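Local coordinates for rhodopsin (Todarodes pacificus, PDB 2Z73), which is a retinal-binding visual photoreceptor that answers light by activating G-protein signalling to phospholipase C, at residues A[10-15]-A[22-27]; A[125-130]-A[213-218]; A[132-137]-A[220-225]. All coordinates share one frame; numbering follows the deposited sequence.

Interaction 1. Residues A[10-15]-A[22-27]; sequences TWWYNP and HWREFD
The extracellular N-terminal segment of this opsin doubles back on itself where W11 and W12 meet R24, F26 and D27, at and just after the short helix 21-24. R24 lies across one face of the W12 indole: its CG sits 3.3 Å from the centroid of the six-membered ring and 8° off the ring normal, a CH-pi contact over the ring centre. Bends at chi2 and chi3 then carry the arginine on toward the rim, where NE comes to 3.1 Å from W12 CH2 and the guanidinium plane is inclined by 25° to the indole. Beyond the ring, R24 NH1 finds a hydrogen-bond acceptor in V19 O. The other face of W12 has T10 OG1 near its rim, and that oxygen accepts from Y13 N in an ST motif. In both indoles CG stands between the backbone N and the carbonyl carbon (chi1 65° in W11), a rotamer that turns the rings toward residues 22-27. W11 uses its edge: NE1 makes a weak hydrogen bond to F26 O (2.9 Å), nearly in the ring plane. Its two faces meet W12 CB and the carbonyl carbon of D27, both toward the rim, while F26 packs on P294 of helix 294-306.

Interaction 2. Residues A[125-130]-A[213-218]; sequences TMAMIS and ILIIFF
I215 presents its CG2 methyl to two small side chains of the neighbouring helix, lying 3.9 Å from A127 CB and also 3.9 Å from S130 OG. That methyl branch is trans to the I215 backbone N, which directs it at the facing helix. One residue on, contact passes to the backbone: S130 OG approaches I216 CA at 3.8 Å, and I216 CG1 lies 4.2 Å from A127 CA. With alanine and serine at the interface, the local axes come within 8.5 Å and cross at 23°, and the A127 and I216 CA atoms are just 5.3 Å apart. S130 OG, with chi1 at 70°, is modelled close to A127 O in its own helix, but the separation is too short to be trusted and the bond is best called doubtful. Farther out, P212 also touches A127, and C219 and Y220 touch S130, extending the seam between transmembrane helices 3 and 5. From other sides of helix 104-138, M128 packs on helix 149-167 and M126 on helix 246-286. No hydrogen bond joins the two segments, so the association here rests on shape and van der Waals contact between an isoleucine pair and small side chains.

Interaction 3. Residues A[132-137]-A[220-225]; sequences DRYNVI and YFNIVM. With BOG (octyl beta-D-glucopyranoside), chain C.
I223 fills the tight apolar part of this contact, reaching across to R133, Y134 and I137 on the facing helix. Its chain is extended at chi2 (176°), which carries CD1 to 3.7 Å from R133 CB and against the backbone between R133 and Y134; the other branch, CG2, meets I137 CG2 at 3.7 Å, the two side chains lying aslant. The local helix axes are 9.2 Å apart here. The polar flank is partly exposed: the Y134 ring turns its edge to N222, with CE2 3.1 Å from N222 OD1 and the ring and amide planes 65° apart, and no hydrogen bond links the pair. D132, R133 and Y134 form the D/E-R-Y motif at the cytoplasmic end of transmembrane helix 3 in class A receptors. R133 gives its hydrocarbon part to I223 and packs only loosely on Y220, CG to OH 4.3 Å, then bends away at chi2 and chi3 so that NH2 makes a salt bridge to D132 OD1 (2.7 Å). OD1 lies near the guanidinium plane and is met on its syn side, though 31° out of the carboxylate plane, and NE adds a weak bond to it. NH1 pairs with E256 of helix 246-286, reminiscent of the ionic lock of related receptors. With R133 cut back to an alanine, the CB contact would remain, but D132 and E256 would probably be left without their shared cation. Over one guanidinium face lies V136 CG1; over the other, C4' of the octyl glucoside detergent stands 3.8 Å above the centre.

Overall arrangement
From the N terminus, interaction 1 closes a six-residue extracellular loop, tying residues 10-15 to helix 21-24 and what follows it. Interactions 2 and 3 follow much later and each span 82 intervening residues, from helix 104-138 through helix 149-167 and the two-stranded hairpin to helix 195-224. Their segments alternate, so the two cross, as expected for successive levels of one pair of helices running in the same direction. They adjoin, S130 CB lying 3.4 Å from Y220 CE2, and carry the seam toward the cytoplasm. Interaction 1 lies on the opposite side of the chain's centre from the other two, about 40 Å from interaction 2 and 50 Å from interaction 3, centre to centre.

Interaction 1. Residues A[10-15]-A[22-27]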
loop_
_atom_site.group_PDB
_atom_site.type_symbol
_atom_site.label_atom_id
_atom_site.label_comp_id
_atom_site.label_asym_id
_atom_site.label_seq_id
_atom_site.Cartn_x
_atom_site.Cartn_y
_atom_site.Cartn_z
ATOM N N THR A 10 7.711 18.582 -33.373
ATOM C CA THR A 10 8.132 18.373 -31.988
ATOM C C THR A 10 8.191 16.873 -31.695
ATOM O O THR A 10 7.678 16.063 -32.474
ATOM C CB THR A 10 7.163 19.060 -30.983
ATOM O OG1 THR A 10 5.899 18.391 -30.985
ATOM C CG2 THR A 10 6.945 20.517 -31.370
ATOM N N TRP A 11 8.822 16.514 -30.578
ATOM C CA TRP A 11 8.974 15.119 -30.158
ATOM C C TRP A 11 7.988 14.739 -29.066
ATOM O O TRP A 11 7.839 13.566 -28.742
ATOM C CB TRP A 11 10.376 14.869 -29.605
ATOM C CG TRP A 11 10.658 15.643 -28.341
ATOM C CD1 TRP A 11 11.214 16.888 -28.245
ATOM C CD2 TRP A 11 10.305 15.266 -27.002
ATOM N NE1 TRP A 11 11.224 17.314 -26.934
ATOM C CE2 TRP A 11 10.672 16.336 -26.152
ATOM C CE3 TRP A 11 9.709 14.129 -26.436
ATOM C CZ2 TRP A 11 10.462 16.302 -24.771
ATOM C CZ3 TRP A 11 9.501 14.095 -25.061
ATOM C CH2 TRP A 11 9.879 15.180 -24.244
ATOM N N TRP A 12 7.329 15.734 -28.489
ATOM C CA TRP A 12 6.402 15.496 -27.401
ATOM C C TRP A 12 4.929 15.592 -27.782
ATOM O O TRP A 12 4.064 15.199 -27.000
ATOM C CB TRP A 12 6.682 16.501 -26.276
ATOM C CG TRP A 12 6.677 17.921 -26.781
ATOM C CD1 TRP A 12 7.753 18.633 -27.236
ATOM C CD2 TRP A 12 5.526 18.740 -27.022
ATOM N NE1 TRP A 12 7.342 19.842 -27.756
ATOM C CE2 TRP A 12 5.980 19.933 -27.638
ATOM C CE3 TRP A 12 4.153 18.581 -26.785
ATOM C CZ2 TRP A 12 5.109 20.958 -28.021
ATOM C CZ3 TRP A 12 3.284 19.604 -27.171
ATOM C CH2 TRP A 12 3.769 20.777 -27.782
ATOM N N TYR A 13 4.635 16.108 -28.971
ATOM C CA TYR A 13 3.245 16.289 -29.377
ATOM C C TYR A 13 2.336 15.088 -29.316
ATOM O O TYR A 13 2.598 14.059 -29.934
ATOM C CB TYR A 13 3.137 16.863 -30.783
ATOM C CG TYR A 13 1.701 17.160 -31.165
ATOM C CD1 TYR A 13 1.048 16.412 -32.140
ATOM C CD2 TYR A 13 0.993 18.181 -30.538
ATOM C CE1 TYR A 13 -0.277 16.675 -32.485
ATOM C CE2 TYR A 13 -0.324 18.456 -30.867
ATOM C CZ TYR A 13 -0.954 17.696 -31.845
ATOM O OH TYR A 13 -2.264 17.955 -32.190
ATOM N N ASN A 14 1.244 15.240 -28.580
ATOM C CA ASN A 14 0.269 14.182 -28.470
ATOM C C ASN A 14 -1.056 14.682 -29.039
ATOM O O ASN A 14 -1.622 15.664 -28.570
ATOM C CB ASN A 14 0.086 13.760 -27.015
ATOM C CG ASN A 14 -0.655 12.454 -26.892
ATOM O OD1 ASN A 14 -1.748 12.290 -27.442
ATOM N ND2 ASN A 14 -0.065 11.510 -26.179
ATOM N N PRO A 15 -1.564 14.006 -30.069
ATOM C CA PRO A 15 -2.827 14.416 -30.678
ATOM C C PRO A 15 -4.048 14.243 -29.787
ATOM O O PRO A 15 -5.096 14.824 -30.059
ATOM C CB PRO A 15 -2.895 13.541 -31.927
ATOM C CG PRO A 15 -2.218 12.283 -31.477
ATOM C CD PRO A 15 -1.007 12.834 -30.762
ATOM N N HIS A 22 5.476 23.109 -19.691
ATOM C CA HIS A 22 6.633 22.759 -18.891
ATOM C C HIS A 22 7.390 21.536 -19.374
ATOM O O HIS A 22 8.619 21.533 -19.383
ATOM C CB HIS A 22 6.249 22.538 -17.437
ATOM C CG HIS A 22 7.364 21.971 -16.626
ATOM N ND1 HIS A 22 8.610 22.557 -16.576
ATOM C CD2 HIS A 22 7.447 20.845 -15.879
ATOM C CE1 HIS A 22 9.413 21.818 -15.833
ATOM N NE2 HIS A 22 8.732 20.773 -15.398
ATOM N N TRP A 23 6.672 20.492 -19.766
ATOM C CA TRP A 23 7.335 19.272 -20.229
ATOM C C TRP A 23 7.810 19.409 -21.670
ATOM O O TRP A 23 8.604 18.613 -22.157
ATOM C CB TRP A 23 6.385 18.068 -20.120
ATOM C CG TRP A 23 5.848 17.813 -18.735
ATOM C CD1 TRP A 23 4.547 17.896 -18.338
ATOM C CD2 TRP A 23 6.595 17.441 -17.569
ATOM N NE1 TRP A 23 4.435 17.600 -17.004
ATOM C CE2 TRP A 23 5.678 17.318 -16.508
ATOM C CE3 TRP A 23 7.950 17.202 -17.320
ATOM C CZ2 TRP A 23 6.070 16.965 -15.213
ATOM C CZ3 TRP A 23 8.346 16.853 -16.031
ATOM C CH2 TRP A 23 7.405 16.738 -14.992
ATOM N N ARG A 24 7.330 20.444 -22.341
ATOM C CA ARG A 24 7.660 20.685 -23.738
ATOM C C ARG A 24 8.998 21.347 -23.995
ATOM O O ARG A 24 9.523 21.268 -25.099
ATOM C CB ARG A 24 6.540 21.515 -24.359
ATOM C CG ARG A 24 5.224 20.769 -24.362
ATOM C CD ARG A 24 4.021 21.659 -24.193
ATOM N NE ARG A 24 3.833 22.600 -25.290
ATOM C CZ ARG A 24 2.657 23.140 -25.609
ATOM N NH1 ARG A 24 1.561 22.828 -24.920
ATOM N NH2 ARG A 24 2.581 24.015 -26.608
ATOM N N GLU A 25 9.563 21.997 -22.991
ATOM C CA GLU A 25 10.828 22.676 -23.200
ATOM C C GLU A 25 12.042 21.757 -23.110
ATOM O O GLU A 25 13.157 22.157 -23.436
ATOM C CB GLU A 25 10.972 23.819 -22.194
ATOM C CG GLU A 25 11.436 23.377 -20.837
ATOM C CD GLU A 25 11.315 24.472 -19.818
ATOM O OE1 GLU A 25 12.138 24.496 -18.879
ATOM O OE2 GLU A 25 10.395 25.304 -19.946
ATOM N N PHE A 26 11.836 20.520 -22.691
ATOM C CA PHE A 26 12.954 19.604 -22.550
ATOM C C PHE A 26 13.257 18.803 -23.792
ATOM O O PHE A 26 12.414 18.656 -24.673
ATOM C CB PHE A 26 12.704 18.653 -21.381
ATOM C CG PHE A 26 12.467 19.361 -20.083
ATOM C CD1 PHE A 26 13.530 19.886 -19.349
ATOM C CD2 PHE A 26 11.174 19.537 -19.602
ATOM C CE1 PHE A 26 13.305 20.570 -18.158
ATOM C CE2 PHE A 26 10.947 20.222 -18.410
ATOM C CZ PHE A 26 12.017 20.739 -17.688
ATOM N N ASP A 27 14.489 18.307 -23.865
ATOM C CA ASP A 27 14.915 17.488 -24.981
ATOM C C ASP A 27 14.368 16.112 -24.686
ATOM O O ASP A 27 14.076 15.785 -23.536
ATOM C CB ASP A 27 16.440 17.402 -25.071
ATOM C CG ASP A 27 17.078 18.688 -25.554
ATOM O OD1 ASP A 27 16.467 19.404 -26.377
ATOM O OD2 ASP A 27 18.210 18.974 -25.124
#

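Interaction 2. Residues A[125-130]-A[213-218]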
loop_
_atom_site.group_PDB
_atom_site.type_symbol
_atom_site.label_atom_id
_atom_site.label_comp_id
_atom_site.label_asym_id
_atom_site.label_seq_id
_atom_site.Cartn_x
_atom_site.Cartn_y
_atom_site.Cartn_z
ATOM N N THR A 125 -6.197 1.559 3.926
ATOM C CA THR A 125 -6.454 0.185 4.314
ATOM C C THR A 125 -5.474 -0.096 5.436
ATOM O O THR A 125 -5.838 -0.686 6.449
ATOM C CB THR A 125 -6.201 -0.821 3.169
ATOM O OG1 THR A 125 -7.105 -0.565 2.096
ATOM C CG2 THR A 125 -6.415 -2.246 3.656
ATOM N N MET A 126 -4.227 0.329 5.250
ATOM C CA MET A 126 -3.219 0.126 6.280
ATOM C C MET A 126 -3.700 0.814 7.558
ATOM O O MET A 126 -3.513 0.295 8.658
ATOM C CB MET A 126 -1.859 0.676 5.833
ATOM C CG MET A 126 -1.127 -0.236 4.854
ATOM S SD MET A 126 0.501 0.373 4.327
ATOM C CE MET A 126 0.456 0.065 2.554
ATOM N N ALA A 127 -4.347 1.967 7.408
ATOM C CA ALA A 127 -4.867 2.683 8.565
ATOM C C ALA A 127 -5.837 1.763 9.320
ATOM O O ALA A 127 -5.731 1.609 10.539
ATOM C CB ALA A 127 -5.580 3.955 8.120
ATOM N N MET A 128 -6.778 1.154 8.595
ATOM C CA MET A 128 -7.742 0.247 9.209
ATOM C C MET A 128 -7.012 -0.911 9.878
ATOM O O MET A 128 -7.471 -1.458 10.889
ATOM C CB MET A 128 -8.701 -0.325 8.165
ATOM C CG MET A 128 -9.511 0.705 7.425
ATOM S SD MET A 128 -10.318 1.837 8.562
ATOM C CE MET A 128 -9.914 3.388 7.784
ATOM N N ILE A 129 -5.878 -1.299 9.304
ATOM C CA ILE A 129 -5.112 -2.392 9.865
ATOM C C ILE A 129 -4.425 -1.926 11.135
ATOM O O ILE A 129 -4.298 -2.687 12.095
ATOM C CB ILE A 129 -4.044 -2.904 8.890
ATOM C CG1 ILE A 129 -4.710 -3.467 7.635
ATOM C CG2 ILE A 129 -3.202 -3.986 9.572
ATOM C CD1 ILE A 129 -3.726 -3.914 6.555
ATOM N N SER A 130 -3.988 -0.672 11.141
ATOM C CA SER A 130 -3.311 -0.108 12.301
ATOM C C SER A 130 -4.298 0.032 13.454
ATOM O O SER A 130 -3.908 0.016 14.625
ATOM C CB SER A 130 -2.724 1.263 11.965
ATOM O OG SER A 130 -3.753 2.220 11.785
ATOM N N ILE A 213 -2.232 8.812 7.701
ATOM C CA ILE A 213 -0.961 8.817 8.403
ATOM C C ILE A 213 -1.212 9.081 9.885
ATOM O O ILE A 213 -0.672 8.391 10.749
ATOM C CB ILE A 213 -0.022 9.893 7.847
ATOM C CG1 ILE A 213 0.447 9.483 6.445
ATOM C CG2 ILE A 213 1.133 10.104 8.799
ATOM C CD1 ILE A 213 1.550 10.344 5.860
ATOM N N LEU A 214 -2.042 10.077 10.176
ATOM C CA LEU A 214 -2.362 10.414 11.557
ATOM C C LEU A 214 -2.952 9.203 12.267
ATOM O O LEU A 214 -2.577 8.884 13.398
ATOM C CB LEU A 214 -3.343 11.585 11.600
ATOM C CG LEU A 214 -2.777 12.926 11.122
ATOM C CD1 LEU A 214 -3.895 13.958 11.026
ATOM C CD2 LEU A 214 -1.694 13.396 12.083
ATOM N N ILE A 215 -3.881 8.528 11.600
ATOM C CA ILE A 215 -4.495 7.336 12.169
ATOM C C ILE A 215 -3.383 6.333 12.461
ATOM O O ILE A 215 -3.321 5.757 13.543
ATOM C CB ILE A 215 -5.502 6.713 11.189
ATOM C CG1 ILE A 215 -6.654 7.684 10.946
ATOM C CG2 ILE A 215 -6.039 5.419 11.747
ATOM C CD1 ILE A 215 -7.681 7.178 9.954
ATOM N N ILE A 216 -2.500 6.133 11.490
ATOM C CA ILE A 216 -1.388 5.209 11.665
ATOM C C ILE A 216 -0.594 5.558 12.927
ATOM O O ILE A 216 -0.608 4.799 13.893
ATOM C CB ILE A 216 -0.449 5.236 10.431
ATOM C CG1 ILE A 216 -1.145 4.569 9.242
ATOM C CG2 ILE A 216 0.852 4.529 10.745
ATOM C CD1 ILE A 216 -0.519 4.885 7.907
ATOM N N PHE A 217 0.079 6.708 12.922
ATOM C CA PHE A 217 0.878 7.151 14.069
ATOM C C PHE A 217 0.117 7.104 15.391
ATOM O O PHE A 217 0.660 6.662 16.412
ATOM C CB PHE A 217 1.423 8.575 13.835
ATOM C CG PHE A 217 2.012 9.219 15.075
ATOM C CD1 PHE A 217 1.204 9.924 15.965
ATOM C CD2 PHE A 217 3.371 9.110 15.357
ATOM C CE1 PHE A 217 1.736 10.513 17.114
ATOM C CE2 PHE A 217 3.910 9.699 16.507
ATOM C CZ PHE A 217 3.087 10.400 17.384
ATOM N N PHE A 218 -1.131 7.565 15.374
ATOM C CA PHE A 218 -1.964 7.571 16.573
ATOM C C PHE A 218 -2.192 6.163 17.096
ATOM O O PHE A 218 -2.376 5.968 18.289
ATOM C CB PHE A 218 -3.314 8.236 16.278
ATOM C CG PHE A 218 -4.315 8.119 17.401
ATOM C CD1 PHE A 218 -5.063 6.958 17.567
ATOM C CD2 PHE A 218 -4.507 9.171 18.291
ATOM C CE1 PHE A 218 -5.986 6.849 18.600
ATOM C CE2 PHE A 218 -5.427 9.071 19.327
ATOM C CZ PHE A 218 -6.168 7.910 19.482
#

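Interaction 3. Residues A[132-137]-A[220-225]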
loop_
_atom_site.group_PDB
_atom_site.type_symbol
_atom_site.label_atom_id
_atom_site.label_comp_id
_atom_site.label_asym_id
_atom_site.label_seq_id
_atom_site.Cartn_x
_atom_site.Cartn_y
_atom_site.Cartn_z
ATOM N N ASP A 132 -6.941 -2.081 13.958
ATOM C CA ASP A 132 -7.160 -3.428 14.467
ATOM C C ASP A 132 -6.014 -3.758 15.408
ATOM O O ASP A 132 -6.229 -4.309 16.483
ATOM C CB ASP A 132 -7.204 -4.432 13.318
ATOM C CG ASP A 132 -7.134 -5.857 13.795
ATOM O OD1 ASP A 132 -6.081 -6.491 13.619
ATOM O OD2 ASP A 132 -8.134 -6.338 14.350
ATOM N N ARG A 133 -4.799 -3.414 14.993
ATOM C CA ARG A 133 -3.620 -3.668 15.805
ATOM C C ARG A 133 -3.755 -2.990 17.171
ATOM O O ARG A 133 -3.421 -3.576 18.201
ATOM C CB ARG A 133 -2.366 -3.172 15.091
ATOM C CG ARG A 133 -1.965 -3.990 13.867
ATOM C CD ARG A 133 -1.730 -5.460 14.197
ATOM N NE ARG A 133 -2.993 -6.173 14.397
ATOM C CZ ARG A 133 -3.106 -7.403 14.896
ATOM N NH1 ARG A 133 -2.032 -8.093 15.263
ATOM N NH2 ARG A 133 -4.304 -7.940 15.038
ATOM N N TYR A 134 -4.254 -1.759 17.174
ATOM C CA TYR A 134 -4.445 -1.023 18.414
ATOM C C TYR A 134 -5.483 -1.674 19.323
ATOM O O TYR A 134 -5.358 -1.610 20.542
ATOM C CB TYR A 134 -4.872 0.417 18.122
ATOM C CG TYR A 134 -5.477 1.123 19.318
ATOM C CD1 TYR A 134 -6.841 1.414 19.371
ATOM C CD2 TYR A 134 -4.684 1.492 20.402
ATOM C CE1 TYR A 134 -7.395 2.057 20.473
ATOM C CE2 TYR A 134 -5.225 2.131 21.504
ATOM C CZ TYR A 134 -6.581 2.411 21.534
ATOM O OH TYR A 134 -7.114 3.041 22.637
ATOM N N ASN A 135 -6.511 -2.283 18.737
ATOM C CA ASN A 135 -7.552 -2.927 19.537
ATOM C C ASN A 135 -7.100 -4.254 20.147
ATOM O O ASN A 135 -7.573 -4.653 21.210
ATOM C CB ASN A 135 -8.809 -3.175 18.702
ATOM C CG ASN A 135 -9.684 -1.947 18.586
ATOM O OD1 ASN A 135 -10.017 -1.316 19.588
ATOM N ND2 ASN A 135 -10.073 -1.607 17.359
ATOM N N VAL A 136 -6.191 -4.940 19.469
ATOM C CA VAL A 136 -5.714 -6.215 19.971
ATOM C C VAL A 136 -4.426 -6.081 20.780
ATOM O O VAL A 136 -4.220 -6.825 21.736
ATOM C CB VAL A 136 -5.493 -7.234 18.808
ATOM C CG1 VAL A 136 -4.534 -6.667 17.782
ATOM C CG2 VAL A 136 -4.951 -8.545 19.357
ATOM N N ILE A 137 -3.573 -5.129 20.409
ATOM C CA ILE A 137 -2.306 -4.918 21.103
ATOM C C ILE A 137 -2.184 -3.560 21.782
ATOM O O ILE A 137 -1.553 -3.449 22.820
ATOM C CB ILE A 137 -1.102 -5.056 20.145
ATOM C CG1 ILE A 137 -1.016 -6.482 19.605
ATOM C CG2 ILE A 137 0.185 -4.706 20.875
ATOM C CD1 ILE A 137 -0.731 -7.521 20.675
ATOM N N TYR A 220 -0.035 3.329 16.225
ATOM C CA TYR A 220 1.224 2.705 16.569
ATOM C C TYR A 220 1.879 3.392 17.743
ATOM O O TYR A 220 2.397 2.729 18.639
ATOM C CB TYR A 220 2.155 2.671 15.355
ATOM C CG TYR A 220 1.644 1.710 14.307
ATOM C CD1 TYR A 220 1.455 0.362 14.610
ATOM C CD2 TYR A 220 1.272 2.157 13.044
ATOM C CE1 TYR A 220 0.905 -0.513 13.689
ATOM C CE2 TYR A 220 0.718 1.289 12.112
ATOM C CZ TYR A 220 0.534 -0.044 12.441
ATOM O OH TYR A 220 -0.044 -0.904 11.531
ATOM N N PHE A 221 1.848 4.720 17.761
ATOM C CA PHE A 221 2.446 5.423 18.886
ATOM C C PHE A 221 1.666 5.040 20.137
ATOM O O PHE A 221 2.183 5.117 21.253
ATOM C CB PHE A 221 2.384 6.936 18.691
ATOM C CG PHE A 221 3.050 7.707 19.794
ATOM C CD1 PHE A 221 4.425 7.614 19.987
ATOM C CD2 PHE A 221 2.307 8.512 20.652
ATOM C CE1 PHE A 221 5.050 8.309 21.016
ATOM C CE2 PHE A 221 2.922 9.211 21.684
ATOM C CZ PHE A 221 4.298 9.111 21.867
ATOM N N ASN A 222 0.421 4.618 19.928
ATOM C CA ASN A 222 -0.472 4.223 21.013
ATOM C C ASN A 222 -0.188 2.787 21.438
ATOM O O ASN A 222 -0.550 2.366 22.532
ATOM C CB ASN A 222 -1.926 4.346 20.559
ATOM C CG ASN A 222 -2.882 4.568 21.710
ATOM O OD1 ASN A 222 -2.898 3.810 22.679
ATOM N ND2 ASN A 222 -3.695 5.613 21.603
ATOM N N ILE A 223 0.453 2.035 20.555
ATOM C CA ILE A 223 0.799 0.650 20.839
ATOM C C ILE A 223 2.141 0.646 21.555
ATOM O O ILE A 223 2.444 -0.253 22.339
ATOM C CB ILE A 223 0.873 -0.176 19.523
ATOM C CG1 ILE A 223 -0.548 -0.414 18.998
ATOM C CG2 ILE A 223 1.603 -1.493 19.746
ATOM C CD1 ILE A 223 -0.610 -1.125 17.660
ATOM N N VAL A 224 2.939 1.673 21.286
ATOM C CA VAL A 224 4.248 1.814 21.904
ATOM C C VAL A 224 4.052 2.323 23.322
ATOM O O VAL A 224 4.654 1.809 24.264
ATOM C CB VAL A 224 5.119 2.821 21.135
ATOM C CG1 VAL A 224 6.449 3.009 21.850
ATOM C CG2 VAL A 224 5.335 2.336 19.709
ATOM N N MET A 225 3.207 3.341 23.461
ATOM C CA MET A 225 2.909 3.926 24.765
ATOM C C MET A 225 1.900 3.030 25.467
ATOM O O MET A 225 0.949 3.511 26.076
ATOM C CB MET A 225 2.311 5.328 24.605
ATOM C CG MET A 225 3.219 6.360 23.938
ATOM S SD MET A 225 4.599 6.923 24.956
ATOM C CE MET A 225 5.989 6.141 24.118
HETATM C C1 BOG C . -5.106 -13.187 13.858
HETATM O O1 BOG C . -4.641 -11.922 13.657
HETATM C C2 BOG C . -3.826 -13.903 14.203
HETATM O O2 BOG C . -2.823 -13.865 13.116
HETATM C C3 BOG C . -4.320 -15.257 14.441
HETATM O O3 BOG C . -3.156 -15.922 14.776
HETATM C C4 BOG C . -5.399 -15.244 15.600
HETATM O O4 BOG C . -5.873 -16.532 15.838
HETATM C C5 BOG C . -6.620 -14.520 15.219
HETATM O O5 BOG C . -6.118 -13.210 14.980
HETATM C C6 BOG C . -7.698 -14.491 16.384
HETATM O O6 BOG C . -8.936 -13.737 15.906
HETATM C "C1'" BOG C . -5.405 -11.555 12.543
HETATM C "C2'" BOG C . -5.194 -10.125 12.525
HETATM C "C3'" BOG C . -4.656 -9.912 11.151
HETATM C "C4'" BOG C . -3.704 -8.886 11.399
HETATM C "C5'" BOG C . -3.375 -8.375 10.046
HETATM C "C6'" BOG C . -2.040 -7.905 10.247
HETATM C "C7'" BOG C . -1.683 -7.465 8.886
HETATM C "C8'" BOG C . -0.264 -7.619 8.907
#